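PDB 3GA2: endonuclease V from Bacillus subtilis, which probably takes part in repair of deaminated DNA by cutting the double-stranded helix at the second phosphodiester bond 3' to a deoxyinosine, with magnesium as cofactor. Local coordinates for residues Y57-I62 with H227-F232; K75-G80 with T231-N236. The protein carries 1 engineered substitution. One frame throughout, in Å; residues are numbered along the deposited sequence.

Contact 1. Residues Y57-I62 with H227-F232; sequences YGVCCI and HVLRTF
Val59 and Leu229 meet methyl to methyl, CG1 of the valine lying 3.9 Å from CD1 of the leucine, and the two side chains cross at about a right angle. The valine stands with CG1 anti to its own backbone N (chi1 -180°), which points that methyl at Leu229 CD1. Here the backbones come nearest, the CA atoms of Val59 and Arg230 being 6.8 Å apart. Arg230 leads away from 57-62, and its NH1 donates to Tyr49 O on strand 41-52, so the helix is also tied to the next strand over. Cys60 faces the other way and packs against Leu98 and Ala102 of helix 96-105. Helices thus cover the two faces of this sheet, in which three antiparallel strands (72-81, 55-66, 41-52) lie beside 113-116 and 140-144, which run parallel to 41-52, the strand order 3-2-1-4-5 of an RNase H-like fold. Cys61 turns back to helix 217-235, and its SG sits 3.3 Å from the same Leu229 CD1, shorter than a usual sulfur-methyl contact, so its exact length is doubtful. One leucine branch therefore serves two strand residues. Glu225 and Thr226, one turn before Leu229, touch the cysteine as well. The backbone of Cys61 is paired with Asp46, a predicted magnesium ligand whose side chain is about 6 Å from that of the cysteine, which brings this greasy patch close to the probable metal site.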
loop_
_atom_site.group_PDB
_atom_site.type_symbol
_atom_site.label_atom_id
_atom_site.label_comp_id
_atom_site.label_asym_id
_atom_site.label_seq_id
_atom_site.Cartn_x
_atom_site.Cartn_y
_atom_site.Cartn_z
ATOM N N TYR A 57 -5.746 -17.979 4.507
ATOM C CA TYR A 57 -5.537 -17.691 3.092
ATOM C C TYR A 57 -5.573 -16.199 2.801
ATOM O O TYR A 57 -5.983 -15.395 3.640
ATOM C CB TYR A 57 -6.596 -18.380 2.229
ATOM C CG TYR A 57 -6.443 -19.876 2.119
ATOM C CD1 TYR A 57 -6.793 -20.715 3.178
ATOM C CD2 TYR A 57 -5.957 -20.460 0.950
ATOM C CE1 TYR A 57 -6.663 -22.100 3.075
ATOM C CE2 TYR A 57 -5.823 -21.841 0.838
ATOM C CZ TYR A 57 -6.179 -22.654 1.903
ATOM O OH TYR A 57 -6.053 -24.018 1.789
ATOM N N GLY A 58 -5.152 -15.837 1.594
ATOM C CA GLY A 58 -5.146 -14.441 1.208
ATOM C C GLY A 58 -5.256 -14.239 -0.288
ATOM O O GLY A 58 -4.744 -15.033 -1.078
ATOM N N VAL A 59 -5.942 -13.174 -0.678
ATOM C CA VAL A 59 -6.105 -12.851 -2.087
ATOM C C VAL A 59 -5.697 -11.404 -2.328
ATOM O O VAL A 59 -6.238 -10.483 -1.715
ATOM C CB VAL A 59 -7.564 -13.020 -2.548
ATOM C CG1 VAL A 59 -7.682 -12.677 -4.024
ATOM C CG2 VAL A 59 -8.022 -14.441 -2.307
ATOM N N CYS A 60 -4.738 -11.211 -3.223
ATOM C CA CYS A 60 -4.273 -9.871 -3.553
ATOM C C CYS A 60 -4.805 -9.470 -4.916
ATOM O O CYS A 60 -4.668 -10.216 -5.884
ATOM C CB CYS A 60 -2.744 -9.813 -3.590
ATOM S SG CYS A 60 -2.101 -8.278 -4.338
ATOM N N CYS A 61 -5.418 -8.295 -4.982
ATOM C CA CYS A 61 -5.949 -7.780 -6.232
ATOM C C CYS A 61 -5.223 -6.499 -6.600
ATOM O O CYS A 61 -4.935 -5.658 -5.744
ATOM C CB CYS A 61 -7.441 -7.460 -6.122
ATOM S SG CYS A 61 -8.552 -8.874 -5.994
ATOM N N ILE A 62 -4.928 -6.360 -7.882
ATOM C CA ILE A 62 -4.284 -5.165 -8.393
ATOM C C ILE A 62 -5.234 -4.632 -9.453
ATOM O O ILE A 62 -5.609 -5.348 -10.382
ATOM C CB ILE A 62 -2.914 -5.471 -9.033
ATOM C CG1 ILE A 62 -1.925 -5.928 -7.958
ATOM C CG2 ILE A 62 -2.378 -4.227 -9.744
ATOM C CD1 ILE A 62 -0.550 -6.291 -8.495
ATOM N N HIS A 227 -12.627 -8.304 -1.680
ATOM C CA HIS A 227 -13.748 -8.765 -0.869
ATOM C C HIS A 227 -14.677 -9.688 -1.639
ATOM O O HIS A 227 -15.127 -10.705 -1.108
ATOM C CB HIS A 227 -14.528 -7.570 -0.325
ATOM C CG HIS A 227 -13.776 -6.787 0.706
ATOM N ND1 HIS A 227 -14.175 -5.540 1.134
ATOM C CD2 HIS A 227 -12.646 -7.077 1.395
ATOM C CE1 HIS A 227 -13.325 -5.095 2.042
ATOM N NE2 HIS A 227 -12.387 -6.009 2.220
ATOM N N VAL A 228 -14.959 -9.339 -2.892
ATOM C CA VAL A 228 -15.837 -10.152 -3.721
ATOM C C VAL A 228 -15.173 -11.488 -4.058
ATOM O O VAL A 228 -15.838 -12.521 -4.091
ATOM C CB VAL A 228 -16.230 -9.412 -5.026
ATOM C CG1 VAL A 228 -15.005 -9.137 -5.870
ATOM C CG2 VAL A 228 -17.238 -10.240 -5.807
ATOM N N LEU A 229 -13.865 -11.471 -4.306
ATOM C CA LEU A 229 -13.154 -12.707 -4.616
ATOM C C LEU A 229 -13.081 -13.594 -3.382
ATOM O O LEU A 229 -13.226 -14.813 -3.480
ATOM C CB LEU A 229 -11.739 -12.422 -5.116
ATOM C CG LEU A 229 -11.573 -12.081 -6.597
ATOM C CD1 LEU A 229 -10.155 -11.612 -6.835
ATOM C CD2 LEU A 229 -11.891 -13.299 -7.460
ATOM N N ARG A 230 -12.847 -12.987 -2.223
ATOM C CA ARG A 230 -12.778 -13.750 -0.985
ATOM C C ARG A 230 -14.117 -14.433 -0.731
ATOM O O ARG A 230 -14.166 -15.618 -0.400
ATOM C CB ARG A 230 -12.432 -12.847 0.205
ATOM C CG ARG A 230 -12.499 -13.564 1.548
ATOM C CD ARG A 230 -12.067 -12.670 2.699
ATOM N NE ARG A 230 -12.892 -11.473 2.828
ATOM C CZ ARG A 230 -12.679 -10.518 3.729
ATOM N NH1 ARG A 230 -11.667 -10.626 4.579
ATOM N NH2 ARG A 230 -13.469 -9.453 3.773
ATOM N N THR A 231 -15.201 -13.678 -0.895
ATOM C CA THR A 231 -16.545 -14.208 -0.682
ATOM C C THR A 231 -16.803 -15.349 -1.652
ATOM O O THR A 231 -17.475 -16.321 -1.315
ATOM C CB THR A 231 -17.630 -13.121 -0.901
ATOM O OG1 THR A 231 -17.354 -11.985 -0.072
ATOM C CG2 THR A 231 -19.010 -13.668 -0.547
ATOM N N PHE A 232 -16.273 -15.227 -2.864
ATOM C CA PHE A 232 -16.455 -16.264 -3.865
ATOM C C PHE A 232 -15.777 -17.555 -3.426
ATOM O O PHE A 232 -16.395 -18.614 -3.421
ATOM C CB PHE A 232 -15.894 -15.802 -5.212
ATOM C CG PHE A 232 -15.922 -16.859 -6.278
ATOM C CD1 PHE A 232 -14.807 -17.655 -6.516
ATOM C CD2 PHE A 232 -17.065 -17.056 -7.049
ATOM C CE1 PHE A 232 -14.827 -18.632 -7.510
ATOM C CE2 PHE A 232 -17.097 -18.032 -8.046
ATOM C CZ PHE A 232 -15.976 -18.820 -8.277
#

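Contact 2. Residues K75-G80 with T231-N236; sequences KVHSMG and TFYQKN
A selenium-bearing side chain arches over a tyrosine ring: Met79, present as selenomethionine, lays its terminal methyl CE 3.9 Å from the centroid of the Tyr233 ring, 26° off the ring normal. This is a CH-pi contact, with CE closest to Tyr233 CE1 at 3.5 Å. With CG anti to the backbone N, that carbon of Met79 already lies over the ring, 3.6 Å from Tyr233 CE2, and the bends at chi2 (-87°) and chi3 (-83°) carry SE up and fold CE back down onto the same face. Between the two carbons SE stands higher, 4.8 Å from the centroid and almost straight above it, so the Met-aromatic contact is real but made at a distance. The tyrosine reaches out from the last turn of helix 217-235 to strand 72-81, the outermost strand at this side of the sheet. Its hydroxyl runs on to His77, where OH lies 3.2 Å from CE1, approaching the imidazole obliquely; ND1 is farther away, at 3.7 Å from the same oxygen. Val59 and Trp50, on the two strands farther in, also touch the tyrosine, whose ring thus spans three neighbouring strands. Earlier on the same strand and helix, Lys75 NZ forms a salt bridge with Glu225 OE2. With an alanine in place of Tyr233, the ring and hydroxyl would be gone, and the Met79 side chain would probably lose the surface it bends over and be set free to turn, while His77 would lose its neighbour from the helix. Apolar and CH-pi contact over one ring face does the work here, without a hydrogen bond between these segments, so the fit of methionine to ring carries the contact.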
loop_
_atom_site.group_PDB
_atom_site.type_symbol
_atom_site.label_atom_id
_atom_site.label_comp_id
_atom_site.label_asym_id
_atom_site.label_seq_id
_atom_site.Cartn_x
_atom_site.Cartn_y
_atom_site.Cartn_z
ATOM N N LYS A 75 -7.191 -5.863 -14.544
ATOM C CA LYS A 75 -7.416 -6.402 -13.212
ATOM C C LYS A 75 -6.774 -7.779 -13.122
ATOM O O LYS A 75 -6.931 -8.608 -14.018
ATOM C CB LYS A 75 -8.916 -6.506 -12.904
ATOM C CG LYS A 75 -9.627 -5.166 -12.858
ATOM C CD LYS A 75 -10.953 -5.243 -12.118
ATOM C CE LYS A 75 -11.953 -6.129 -12.828
ATOM N NZ LYS A 75 -13.253 -6.167 -12.103
ATOM N N VAL A 76 -6.020 -8.006 -12.054
ATOM C CA VAL A 76 -5.364 -9.291 -11.839
ATOM C C VAL A 76 -5.447 -9.619 -10.368
ATOM O O VAL A 76 -5.737 -8.752 -9.546
ATOM C CB VAL A 76 -3.862 -9.263 -12.229
ATOM C CG1 VAL A 76 -3.709 -9.039 -13.721
ATOM C CG2 VAL A 76 -3.136 -8.176 -11.437
ATOM N N HIS A 77 -5.196 -10.873 -10.027
ATOM C CA HIS A 77 -5.230 -11.252 -8.632
ATOM C C HIS A 77 -4.366 -12.473 -8.402
ATOM O O HIS A 77 -4.036 -13.211 -9.331
ATOM C CB HIS A 77 -6.668 -11.520 -8.174
ATOM C CG HIS A 77 -7.259 -12.772 -8.735
ATOM N ND1 HIS A 77 -6.969 -14.022 -8.230
ATOM C CD2 HIS A 77 -8.095 -12.973 -9.778
ATOM C CE1 HIS A 77 -7.601 -14.938 -8.939
ATOM N NE2 HIS A 77 -8.291 -14.327 -9.888
ATOM N N SER A 78 -3.991 -12.661 -7.148
ATOM C CA SER A 78 -3.167 -13.777 -6.747
ATOM C C SER A 78 -3.885 -14.384 -5.550
ATOM O O SER A 78 -4.490 -13.661 -4.755
ATOM C CB SER A 78 -1.780 -13.268 -6.346
ATOM O OG SER A 78 -0.875 -14.341 -6.157
HETATM N N MSE A 79 -3.837 -15.707 -5.425
HETATM C CA MSE A 79 -4.496 -16.382 -4.314
HETATM C C MSE A 79 -3.674 -17.579 -3.856
HETATM O O MSE A 79 -3.087 -18.284 -4.675
HETATM C CB MSE A 79 -5.903 -16.822 -4.736
HETATM C CG MSE A 79 -6.779 -17.362 -3.611
HETATM SE SE MSE A 79 -6.560 -19.262 -3.273
HETATM C CE MSE A 79 -7.745 -19.925 -4.651
ATOM N N GLY A 80 -3.625 -17.790 -2.543
ATOM C CA GLY A 80 -2.872 -18.899 -1.983
ATOM C C GLY A 80 -2.850 -18.885 -0.461
ATOM O O GLY A 80 -3.129 -17.859 0.158
ATOM N N THR A 231 -15.201 -13.678 -0.895
ATOM C CA THR A 231 -16.545 -14.208 -0.682
ATOM C C THR A 231 -16.803 -15.349 -1.652
ATOM O O THR A 231 -17.475 -16.321 -1.315
ATOM C CB THR A 231 -17.630 -13.121 -0.901
ATOM O OG1 THR A 231 -17.354 -11.985 -0.072
ATOM C CG2 THR A 231 -19.010 -13.668 -0.547
ATOM N N PHE A 232 -16.273 -15.227 -2.864
ATOM C CA PHE A 232 -16.455 -16.264 -3.865
ATOM C C PHE A 232 -15.777 -17.555 -3.426
ATOM O O PHE A 232 -16.395 -18.614 -3.421
ATOM C CB PHE A 232 -15.894 -15.802 -5.212
ATOM C CG PHE A 232 -15.922 -16.859 -6.278
ATOM C CD1 PHE A 232 -14.807 -17.655 -6.516
ATOM C CD2 PHE A 232 -17.065 -17.056 -7.049
ATOM C CE1 PHE A 232 -14.827 -18.632 -7.510
ATOM C CE2 PHE A 232 -17.097 -18.032 -8.046
ATOM C CZ PHE A 232 -15.976 -18.820 -8.277
ATOM N N TYR A 233 -14.507 -17.462 -3.047
ATOM C CA TYR A 233 -13.768 -18.637 -2.614
ATOM C C TYR A 233 -14.392 -19.270 -1.373
ATOM O O TYR A 233 -14.469 -20.492 -1.267
ATOM C CB TYR A 233 -12.316 -18.274 -2.322
ATOM C CG TYR A 233 -11.529 -17.813 -3.526
ATOM C CD1 TYR A 233 -11.414 -18.618 -4.661
ATOM C CD2 TYR A 233 -10.858 -16.592 -3.513
ATOM C CE1 TYR A 233 -10.644 -18.219 -5.750
ATOM C CE2 TYR A 233 -10.086 -16.181 -4.593
ATOM C CZ TYR A 233 -9.980 -16.999 -5.708
ATOM O OH TYR A 233 -9.189 -16.609 -6.766
ATOM N N GLN A 234 -14.835 -18.440 -0.437
ATOM C CA GLN A 234 -15.442 -18.947 0.789
ATOM C C GLN A 234 -16.689 -19.786 0.517
ATOM O O GLN A 234 -16.804 -20.912 0.996
ATOM C CB GLN A 234 -15.799 -17.788 1.728
ATOM C CG GLN A 234 -14.597 -17.101 2.359
ATOM C CD GLN A 234 -14.990 -15.944 3.264
ATOM O OE1 GLN A 234 -15.615 -14.979 2.822
ATOM N NE2 GLN A 234 -14.620 -16.037 4.538
ATOM N N LYS A 235 -17.619 -19.238 -0.259
ATOM C CA LYS A 235 -18.854 -19.941 -0.570
ATOM C C LYS A 235 -18.656 -21.099 -1.544
ATOM O O LYS A 235 -19.573 -21.884 -1.784
ATOM C CB LYS A 235 -19.888 -18.949 -1.106
ATOM C CG LYS A 235 -20.223 -17.862 -0.087
ATOM C CD LYS A 235 -21.364 -16.964 -0.535
ATOM C CE LYS A 235 -21.650 -15.903 0.517
ATOM N NZ LYS A 235 -22.856 -15.099 0.196
ATOM N N ASN A 236 -17.447 -21.207 -2.086
ATOM C CA ASN A 236 -17.105 -22.273 -3.018
ATOM C C ASN A 236 -15.936 -23.088 -2.479
ATOM O O ASN A 236 -15.119 -23.607 -3.239
ATOM C CB ASN A 236 -16.740 -21.684 -4.380
ATOM C CG ASN A 236 -17.927 -21.056 -5.077
ATOM O OD1 ASN A 236 -17.774 -20.352 -6.075
ATOM N ND2 ASN A 236 -19.122 -21.313 -4.559
#

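Overall arrangement
Contacts 1 and 2 bring the same helix, 217-235, down on two neighbouring strands of one sheet, and they lie only about 4 Å apart, centre to centre. Strands 55-66 and 72-81 follow each other in the chain and are joined by backbone pairing, with Cys60 O 2.8 Å from Ser78 N in a probable hydrogen bond. Contact 1 is the buried one, purely aliphatic and sulfur packing on the inner strand, nearer the predicted magnesium ligands. Contact 2 lies at the surface, where the helix ends and the sheet stops, and relies on an aromatic ring to bridge a wider gap: its nearest CA atoms, those of Met79 and Tyr233, are 9.7 Å apart.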